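Local coordinates for protein putative c-1-tetrahydrofolate synthase, cytoplasmic (Leishmania major, PDB 4A26) that probably catalyses both the NAD(P)-dependent oxidation of methylenetetrahydrofolate and the hydrolysis of methenyltetrahydrofolate, working as a homodimer in one-carbon metabolism, at residues A[146-151]-A[175-180]; A[169-174]-A[193-198]; A[42-47]-A[100-105]. All blocks are in the same frame, centred on the assembly; numbering follows the deposited sequence.

How the contacts relate
Contact 3 comes first along the chain and belongs to the catalytic domain, where it pairs two strands of a three-stranded parallel sheet. Contacts 1 and 2 follow in the NAD(P)-binding domain, with their segments alternating. They share the turn after strand 167-171: residues 169-174 run straight into 175-180, and A179 N probably donates a hydrogen bond to S174 O at 2.9 Å. Their centres lie 13 Å apart. Contact 3 is about 20 Å from contact 1 and 29 Å from contact 2, centre to centre, and touches neither. The three lie in both domains, which, as in relatives, probably flank the active-site cleft; contact 2 and N175 of contact 1 also reach the second subunit.

Contact 1 (A[146-151]-A[175-180]); sequences PCTAKG and NIVGAP
P146 and A149 meet P180 in a small apolar cluster that brings together the first turns of two helices. The ring of P180 presents its CB to both partners: P146 CG lies 3.7 Å from P180 CB, with the two proline rings set obliquely to one another, and A149 CB comes within 3.8 Å of the same P180 CB. P180 CG adds a slightly longer contact to each. A second apolar touch joins methyl groups: T148 CG2 and V177 CG2 are 3.9 Å apart. At T148, CG2 stands anti to the backbone N (the chi1 of OG1 is -61°), which turns the methyl to V177 and leaves OG1 for a hydrogen bond to T281 OG1 of helix 279-297.

The polar link between the segments is a water. It accepts from A149 N at 2.8 Å and donates to I176 O at 2.9 Å, so an amide in the first turn of helix 147-159 is satisfied through the solvent molecule by a carbonyl of the opposing turn. P146 and V177 occupy the N-cap positions of their helices, and within its own turn P146 O receives K150 N.

Both helices belong to the NAD(P)-binding domain. Helix 147-159 also packs against helix 279-297, where C147 touches T281 and L285. Residues 175-180 follow the first strand of the beta-alpha-beta unit 167-171, 178-187, 191-195, in the turn where Rossmann-type domains commonly bind the dinucleotide, and S174 OG accepts from G178 N. The contact therefore joins the beginnings of helices 147-159 and 178-187, which precede and follow strand 167-171.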
loop_
_atom_site.group_PDB
_atom_site.type_symbol
_atom_site.label_atom_id
_atom_site.label_comp_id
_atom_site.label_asym_id
_atom_site.label_seq_id
_atom_site.Cartn_x
_atom_site.Cartn_y
_atom_site.Cartn_z
ATOM N N PRO A 146 -5.676 -6.858 -7.014
ATOM C CA PRO A 146 -6.705 -6.257 -7.859
ATOM C C PRO A 146 -6.558 -6.691 -9.311
ATOM O O PRO A 146 -5.466 -6.621 -9.867
ATOM C CB PRO A 146 -6.454 -4.753 -7.706
ATOM C CG PRO A 146 -5.818 -4.617 -6.402
ATOM C CD PRO A 146 -4.960 -5.834 -6.234
ATOM N N CYS A 147 -7.662 -7.133 -9.905
ATOM C CA CYS A 147 -7.647 -7.795 -11.206
ATOM C C CYS A 147 -6.925 -7.007 -12.287
ATOM O O CYS A 147 -5.888 -7.452 -12.782
ATOM C CB CYS A 147 -9.072 -8.100 -11.651
ATOM S SG CYS A 147 -9.916 -9.222 -10.535
ATOM N N THR A 148 -7.461 -5.842 -12.650
ATOM C CA THR A 148 -6.865 -5.032 -13.712
ATOM C C THR A 148 -5.384 -4.787 -13.436
ATOM O O THR A 148 -4.550 -4.917 -14.332
ATOM C CB THR A 148 -7.595 -3.689 -13.895
ATOM O OG1 THR A 148 -8.958 -3.936 -14.250
ATOM C CG2 THR A 148 -6.942 -2.861 -14.992
ATOM N N ALA A 149 -5.067 -4.467 -12.185
ATOM C CA ALA A 149 -3.685 -4.236 -11.770
ATOM C C ALA A 149 -2.817 -5.455 -12.064
ATOM O O ALA A 149 -1.780 -5.338 -12.717
ATOM C CB ALA A 149 -3.631 -3.888 -10.289
ATOM N N LYS A 150 -3.256 -6.622 -11.599
ATOM C CA LYS A 150 -2.491 -7.860 -11.771
ATOM C C LYS A 150 -2.325 -8.214 -13.254
ATOM O O LYS A 150 -1.255 -8.655 -13.675
ATOM C CB LYS A 150 -3.157 -9.019 -11.019
ATOM C CG LYS A 150 -2.278 -10.263 -10.876
ATOM C CD LYS A 150 -3.104 -11.521 -10.630
ATOM C CE LYS A 150 -2.259 -12.676 -10.108
ATOM N NZ LYS A 150 -3.113 -13.845 -9.723
ATOM N N GLY A 151 -3.384 -8.008 -14.033
ATOM C CA GLY A 151 -3.376 -8.301 -15.468
ATOM C C GLY A 151 -2.464 -7.403 -16.284
ATOM O O GLY A 151 -2.055 -7.769 -17.384
ATOM N N ASN A 175 -7.292 4.239 -6.788
ATOM C CA ASN A 175 -7.387 3.016 -5.983
ATOM C C ASN A 175 -7.517 1.758 -6.823
ATOM O O ASN A 175 -6.974 0.713 -6.466
ATOM C CB ASN A 175 -8.605 3.083 -5.050
ATOM C CG ASN A 175 -8.416 4.045 -3.901
ATOM O OD1 ASN A 175 -7.312 4.544 -3.660
ATOM N ND2 ASN A 175 -9.495 4.308 -3.172
ATOM N N ILE A 176 -8.239 1.874 -7.934
ATOM C CA ILE A 176 -8.659 0.724 -8.731
ATOM C C ILE A 176 -7.565 0.208 -9.675
ATOM O O ILE A 176 -7.565 -0.973 -10.026
ATOM C CB ILE A 176 -9.959 1.063 -9.531
ATOM C CG1 ILE A 176 -11.129 1.354 -8.568
ATOM C CG2 ILE A 176 -10.342 -0.069 -10.466
ATOM C CD1 ILE A 176 -11.192 2.797 -8.043
ATOM N N VAL A 177 -6.639 1.073 -10.089
ATOM C CA VAL A 177 -5.559 0.651 -10.993
ATOM C C VAL A 177 -4.204 1.250 -10.616
ATOM O O VAL A 177 -3.275 0.523 -10.277
ATOM C CB VAL A 177 -5.874 1.014 -12.461
ATOM C CG1 VAL A 177 -4.778 0.498 -13.380
ATOM C CG2 VAL A 177 -7.228 0.444 -12.878
ATOM N N GLY A 178 -4.105 2.575 -10.666
ATOM C CA GLY A 178 -2.842 3.284 -10.441
ATOM C C GLY A 178 -2.058 2.864 -9.209
ATOM O O GLY A 178 -0.900 2.452 -9.313
ATOM N N ALA A 179 -2.682 2.976 -8.040
ATOM C CA ALA A 179 -1.999 2.685 -6.775
ATOM C C ALA A 179 -1.547 1.226 -6.664
ATOM O O ALA A 179 -0.381 0.968 -6.368
ATOM C CB ALA A 179 -2.876 3.065 -5.587
ATOM N N PRO A 180 -2.464 0.269 -6.887
ATOM C CA PRO A 180 -2.041 -1.122 -6.793
ATOM C C PRO A 180 -0.944 -1.508 -7.788
ATOM O O PRO A 180 0.027 -2.153 -7.390
ATOM C CB PRO A 180 -3.324 -1.918 -7.065
ATOM C CG PRO A 180 -4.348 -0.941 -7.498
ATOM C CD PRO A 180 -3.922 0.401 -7.055
HETATM O O HOH W 1 -7.334 -3.819 -10.606
#

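Contact 2 (A[169-174]-A[193-198]); sequences VVLGRS and TIVHSG
V169, V170 and L171 pair with T193, I194 and V195 as neighbouring parallel strands of the Rossmann-type sheet, joined by a beta-alpha-beta crossover through helix 178-187. V170 uses both its N and O between T193 and V195, and G172 N extends the pattern, donating to V195 O at 2.7 Å. On the face carrying V169, L171 and V195, the V195 side chain touches both of the others. Its CG2, anti to the carbonyl carbon, meets V169 CG1 at 3.6 Å, while L171 CD2 lies alongside V195 CB at 3.8 Å; helix 201-209 packs on this face. On the other face I194 CG2 touches R173 CB, and V170 and I194 both pack on helix 178-187.

Beyond the strands, R173 and H196 form a stacked pair. R173 leaves the backbone with CG between N and the carbonyl carbon (chi1 55°) and then runs extended to NE, passing over H196. H196 CG stands likewise (chi1 45°), which sets the ring face against R173. R173 CD and NE lie over H196 CB, with NE to CB at 3.3 Å, and the guanidinium continues flat over the imidazole, centres 4.0 Å apart and planes at 12°. Both groups reach the second subunit: R173 NH2 bonds to N189 OD1 and H196 NE2 to A190 O of that chain, which probably fixes the orientation of the stack. T193 pairs antiparallel with a strand of the second subunit and carries the sheet across the interface. The remaining imidazole nitrogen, H196 ND1, accepts from G198 N at 3.3 Å, the donor lying in the ring plane.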
loop_
_atom_site.group_PDB
_atom_site.type_symbol
_atom_site.label_atom_id
_atom_site.label_comp_id
_atom_site.label_asym_id
_atom_site.label_seq_id
_atom_site.Cartn_x
_atom_site.Cartn_y
_atom_site.Cartn_z
ATOM N N VAL A 169 6.966 4.477 -14.784
ATOM C CA VAL A 169 6.087 5.582 -14.438
ATOM C C VAL A 169 4.640 5.122 -14.550
ATOM O O VAL A 169 4.227 4.622 -15.586
ATOM C CB VAL A 169 6.327 6.796 -15.346
ATOM C CG1 VAL A 169 5.307 7.887 -15.066
ATOM C CG2 VAL A 169 7.746 7.320 -15.153
ATOM N N VAL A 170 3.893 5.268 -13.461
ATOM C CA VAL A 170 2.464 5.003 -13.455
ATOM C C VAL A 170 1.749 6.340 -13.504
ATOM O O VAL A 170 1.811 7.115 -12.549
ATOM C CB VAL A 170 2.027 4.237 -12.189
ATOM C CG1 VAL A 170 0.521 3.972 -12.217
ATOM C CG2 VAL A 170 2.806 2.930 -12.053
ATOM N N LEU A 171 1.101 6.623 -14.631
ATOM C CA LEU A 171 0.281 7.820 -14.766
ATOM C C LEU A 171 -1.064 7.562 -14.102
ATOM O O LEU A 171 -1.905 6.857 -14.647
ATOM C CB LEU A 171 0.082 8.192 -16.239
ATOM C CG LEU A 171 1.350 8.443 -17.059
ATOM C CD1 LEU A 171 0.980 8.782 -18.483
ATOM C CD2 LEU A 171 2.197 9.547 -16.462
ATOM N N GLY A 172 -1.248 8.129 -12.911
ATOM C CA GLY A 172 -2.503 8.005 -12.169
ATOM C C GLY A 172 -2.327 7.226 -10.880
ATOM O O GLY A 172 -1.571 6.256 -10.837
ATOM N N ARG A 173 -3.044 7.652 -9.843
ATOM C CA ARG A 173 -2.922 7.090 -8.495
ATOM C C ARG A 173 -4.256 6.546 -7.972
ATOM O O ARG A 173 -4.465 6.440 -6.767
ATOM C CB ARG A 173 -2.369 8.152 -7.539
ATOM C CG ARG A 173 -3.161 9.450 -7.499
ATOM C CD ARG A 173 -2.626 10.387 -6.426
ATOM N NE ARG A 173 -3.192 11.729 -6.515
ATOM C CZ ARG A 173 -2.863 12.739 -5.715
ATOM N NH1 ARG A 173 -1.973 12.572 -4.740
ATOM N NH2 ARG A 173 -3.429 13.929 -5.884
ATOM N N SER A 174 -5.149 6.186 -8.889
ATOM C CA SER A 174 -6.475 5.699 -8.538
ATOM C C SER A 174 -6.392 4.398 -7.755
ATOM O O SER A 174 -5.537 3.560 -8.027
ATOM C CB SER A 174 -7.298 5.478 -9.806
ATOM O OG SER A 174 -6.625 4.618 -10.706
ATOM N N THR A 193 7.720 5.600 -10.128
ATOM C CA THR A 193 7.251 6.958 -9.848
ATOM C C THR A 193 5.778 7.078 -10.236
ATOM O O THR A 193 5.393 6.726 -11.356
ATOM C CB THR A 193 8.030 7.993 -10.661
ATOM O OG1 THR A 193 9.435 7.767 -10.501
ATOM C CG2 THR A 193 7.676 9.398 -10.216
ATOM N N ILE A 194 4.960 7.580 -9.314
ATOM C CA ILE A 194 3.526 7.720 -9.557
ATOM C C ILE A 194 3.212 9.173 -9.876
ATOM O O ILE A 194 3.307 10.032 -9.013
ATOM C CB ILE A 194 2.692 7.256 -8.343
ATOM C CG1 ILE A 194 3.014 5.795 -8.006
ATOM C CG2 ILE A 194 1.202 7.401 -8.633
ATOM C CD1 ILE A 194 2.690 5.412 -6.578
ATOM N N VAL A 195 2.861 9.443 -11.129
ATOM C CA VAL A 195 2.445 10.778 -11.545
ATOM C C VAL A 195 0.937 10.929 -11.325
ATOM O O VAL A 195 0.172 9.970 -11.526
ATOM C CB VAL A 195 2.786 11.042 -13.028
ATOM C CG1 VAL A 195 2.383 12.452 -13.419
ATOM C CG2 VAL A 195 4.270 10.827 -13.281
ATOM N N HIS A 196 0.525 12.130 -10.918
ATOM C CA HIS A 196 -0.866 12.411 -10.552
ATOM C C HIS A 196 -1.232 13.887 -10.789
ATOM O O HIS A 196 -0.427 14.650 -11.323
ATOM C CB HIS A 196 -1.105 12.002 -9.088
ATOM C CG HIS A 196 -0.027 12.446 -8.145
ATOM N ND1 HIS A 196 0.111 13.753 -7.732
ATOM C CD2 HIS A 196 0.958 11.751 -7.526
ATOM C CE1 HIS A 196 1.141 13.846 -6.906
ATOM N NE2 HIS A 196 1.671 12.646 -6.764
ATOM N N SER A 197 -2.445 14.280 -10.399
ATOM C CA SER A 197 -2.945 15.647 -10.619
ATOM C C SER A 197 -2.048 16.745 -10.048
ATOM O O SER A 197 -2.039 17.867 -10.554
ATOM C CB SER A 197 -4.339 15.804 -10.012
ATOM O OG SER A 197 -4.270 15.919 -8.602
ATOM N N GLY A 198 -1.329 16.429 -8.973
ATOM C CA GLY A 198 -0.383 17.364 -8.374
ATOM C C GLY A 198 0.921 17.468 -9.142
ATOM O O GLY A 198 1.664 18.434 -8.975
#

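Contact 3 (A[42-47]-A[100-105]); sequences SIIVGQ and IVQLPL
S42 and I43 pair with I100 and V101 as adjacent parallel strands in the catalytic domain, where 39-45 is the middle strand of a three-stranded parallel sheet and 98-101 borders it. I43 uses both its backbone N and its O: I43 N donates to I100 O at 2.8 Å, and I43 O receives Q102 N at 2.7 Å, a nearly straight bond with 165° at the hydrogen. Strand 68-74 takes the other edge of 39-45 through backbone bonds to S42 and I44.

The side chain of Q102 leads from this pairing to the helix lying over the sheet. Its CB sits 3.6 Å from I43 O and 4.2 Å from I44 CB, the part of the residue that meets strand 39-45. CG is anti to the backbone N (chi1 -170°), and a bend at chi2 of 61° then takes the amide away from that strand. The side chain also touches Y54 and V55 of helix 49-64, and at the tip OE1 makes a weak hydrogen bond with K58 NZ. Y54 and K58 form the Y-x-x-x-K pattern of this family, which lies in the folate site of relatives, so Q102 probably faces that pocket here as well. On the same side of the sheet S42 CB touches I100 CG1 at 3.8 Å, and S42 OG is hydrogen-bonded to H59 NE2.

I43, on the face shared with V101, and V45 both pack on L83 of helix 80-91, and I43 CB meets V101 CG2. After the cis peptide between L103 and P104 the chain comes back to strand 39-45. There L105 crosses V45, with its CD2 3.6 Å from V45 CG2 and 3.8 Å from V45 CB.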
loop_
_atom_site.group_PDB
_atom_site.type_symbol
_atom_site.label_atom_id
_atom_site.label_comp_id
_atom_site.label_asym_id
_atom_site.label_seq_id
_atom_site.Cartn_x
_atom_site.Cartn_y
_atom_site.Cartn_z
ATOM N N SER A 42 -21.569 -13.514 -7.204
ATOM C CA SER A 42 -21.752 -12.076 -7.352
ATOM C C SER A 42 -23.053 -11.638 -6.697
ATOM O O SER A 42 -24.009 -12.412 -6.618
ATOM C CB SER A 42 -21.740 -11.669 -8.830
ATOM O OG SER A 42 -22.774 -12.315 -9.544
ATOM N N ILE A 43 -23.072 -10.398 -6.218
ATOM C CA ILE A 43 -24.289 -9.776 -5.728
ATOM C C ILE A 43 -24.535 -8.511 -6.538
ATOM O O ILE A 43 -23.662 -7.657 -6.646
ATOM C CB ILE A 43 -24.202 -9.437 -4.225
ATOM C CG1 ILE A 43 -24.005 -10.708 -3.399
ATOM C CG2 ILE A 43 -25.468 -8.746 -3.767
ATOM C CD1 ILE A 43 -23.773 -10.456 -1.923
ATOM N N ILE A 44 -25.720 -8.417 -7.130
ATOM C CA ILE A 44 -26.147 -7.218 -7.837
ATOM C C ILE A 44 -27.461 -6.759 -7.216
ATOM O O ILE A 44 -28.329 -7.579 -6.901
ATOM C CB ILE A 44 -26.305 -7.463 -9.361
ATOM C CG1 ILE A 44 -26.574 -6.147 -10.095
ATOM C CG2 ILE A 44 -27.421 -8.460 -9.647
ATOM C CD1 ILE A 44 -26.766 -6.314 -11.589
ATOM N N VAL A 45 -27.583 -5.447 -7.021
ATOM C CA VAL A 45 -28.750 -4.848 -6.385
ATOM C C VAL A 45 -29.432 -3.915 -7.379
ATOM O O VAL A 45 -28.784 -3.085 -8.019
ATOM C CB VAL A 45 -28.353 -4.075 -5.115
ATOM C CG1 VAL A 45 -29.562 -3.358 -4.516
ATOM C CG2 VAL A 45 -27.730 -5.021 -4.103
ATOM N N GLY A 46 -30.745 -4.061 -7.502
ATOM C CA GLY A 46 -31.494 -3.354 -8.531
ATOM C C GLY A 46 -31.339 -4.035 -9.877
ATOM O O GLY A 46 -30.988 -5.213 -9.945
ATOM N N GLN A 47 -31.599 -3.290 -10.947
ATOM C CA GLN A 47 -31.715 -3.866 -12.288
ATOM C C GLN A 47 -31.072 -2.987 -13.370
ATOM O O GLN A 47 -31.582 -2.893 -14.487
ATOM C CB GLN A 47 -33.200 -4.117 -12.608
ATOM C CG GLN A 47 -33.835 -5.280 -11.835
ATOM C CD GLN A 47 -33.651 -6.621 -12.529
ATOM O OE1 GLN A 47 -34.257 -6.879 -13.573
ATOM N NE2 GLN A 47 -32.820 -7.486 -11.949
ATOM N N ILE A 100 -17.953 -11.120 -5.330
ATOM C CA ILE A 100 -17.943 -9.728 -5.782
ATOM C C ILE A 100 -19.335 -9.111 -5.654
ATOM O O ILE A 100 -20.342 -9.777 -5.878
ATOM C CB ILE A 100 -17.433 -9.571 -7.237
ATOM C CG1 ILE A 100 -18.215 -10.460 -8.211
ATOM C CG2 ILE A 100 -15.963 -9.906 -7.309
ATOM C CD1 ILE A 100 -18.114 -10.016 -9.662
ATOM N N VAL A 101 -19.371 -7.842 -5.261
ATOM C CA VAL A 101 -20.595 -7.063 -5.244
ATOM C C VAL A 101 -20.508 -6.096 -6.401
ATOM O O VAL A 101 -19.588 -5.277 -6.454
ATOM C CB VAL A 101 -20.746 -6.275 -3.938
ATOM C CG1 VAL A 101 -21.875 -5.269 -4.058
ATOM C CG2 VAL A 101 -20.991 -7.224 -2.774
ATOM N N GLN A 102 -21.453 -6.197 -7.333
ATOM C CA GLN A 102 -21.418 -5.391 -8.551
ATOM C C GLN A 102 -21.732 -3.934 -8.240
ATOM O O GLN A 102 -22.764 -3.630 -7.636
ATOM C CB GLN A 102 -22.405 -5.933 -9.583
ATOM C CG GLN A 102 -22.270 -5.305 -10.969
ATOM C CD GLN A 102 -20.905 -5.540 -11.599
ATOM O OE1 GLN A 102 -20.324 -6.625 -11.477
ATOM N NE2 GLN A 102 -20.389 -4.521 -12.285
ATOM N N LEU A 103 -20.835 -3.045 -8.658
ATOM C CA LEU A 103 -20.944 -1.619 -8.359
ATOM C C LEU A 103 -21.343 -0.832 -9.611
ATOM O O LEU A 103 -21.114 -1.292 -10.731
ATOM C CB LEU A 103 -19.606 -1.102 -7.822
ATOM C CG LEU A 103 -19.099 -1.740 -6.522
ATOM C CD1 LEU A 103 -17.657 -1.339 -6.250
ATOM C CD2 LEU A 103 -19.994 -1.366 -5.344
ATOM N N PRO A 104 -21.951 0.356 -9.433
ATOM C CA PRO A 104 -22.357 0.977 -8.170
ATOM C C PRO A 104 -23.725 0.516 -7.673
ATOM O O PRO A 104 -24.648 0.334 -8.467
ATOM C CB PRO A 104 -22.406 2.465 -8.517
ATOM C CG PRO A 104 -22.767 2.495 -9.950
ATOM C CD PRO A 104 -22.129 1.276 -10.571
ATOM N N LEU A 105 -23.840 0.351 -6.358
ATOM C CA LEU A 105 -25.115 0.065 -5.704
ATOM C C LEU A 105 -26.003 1.305 -5.726
ATOM O O LEU A 105 -25.516 2.409 -5.974
ATOM C CB LEU A 105 -24.881 -0.343 -4.248
ATOM C CG LEU A 105 -24.046 -1.596 -3.980
ATOM C CD1 LEU A 105 -23.552 -1.601 -2.546
ATOM C CD2 LEU A 105 -24.841 -2.855 -4.270
#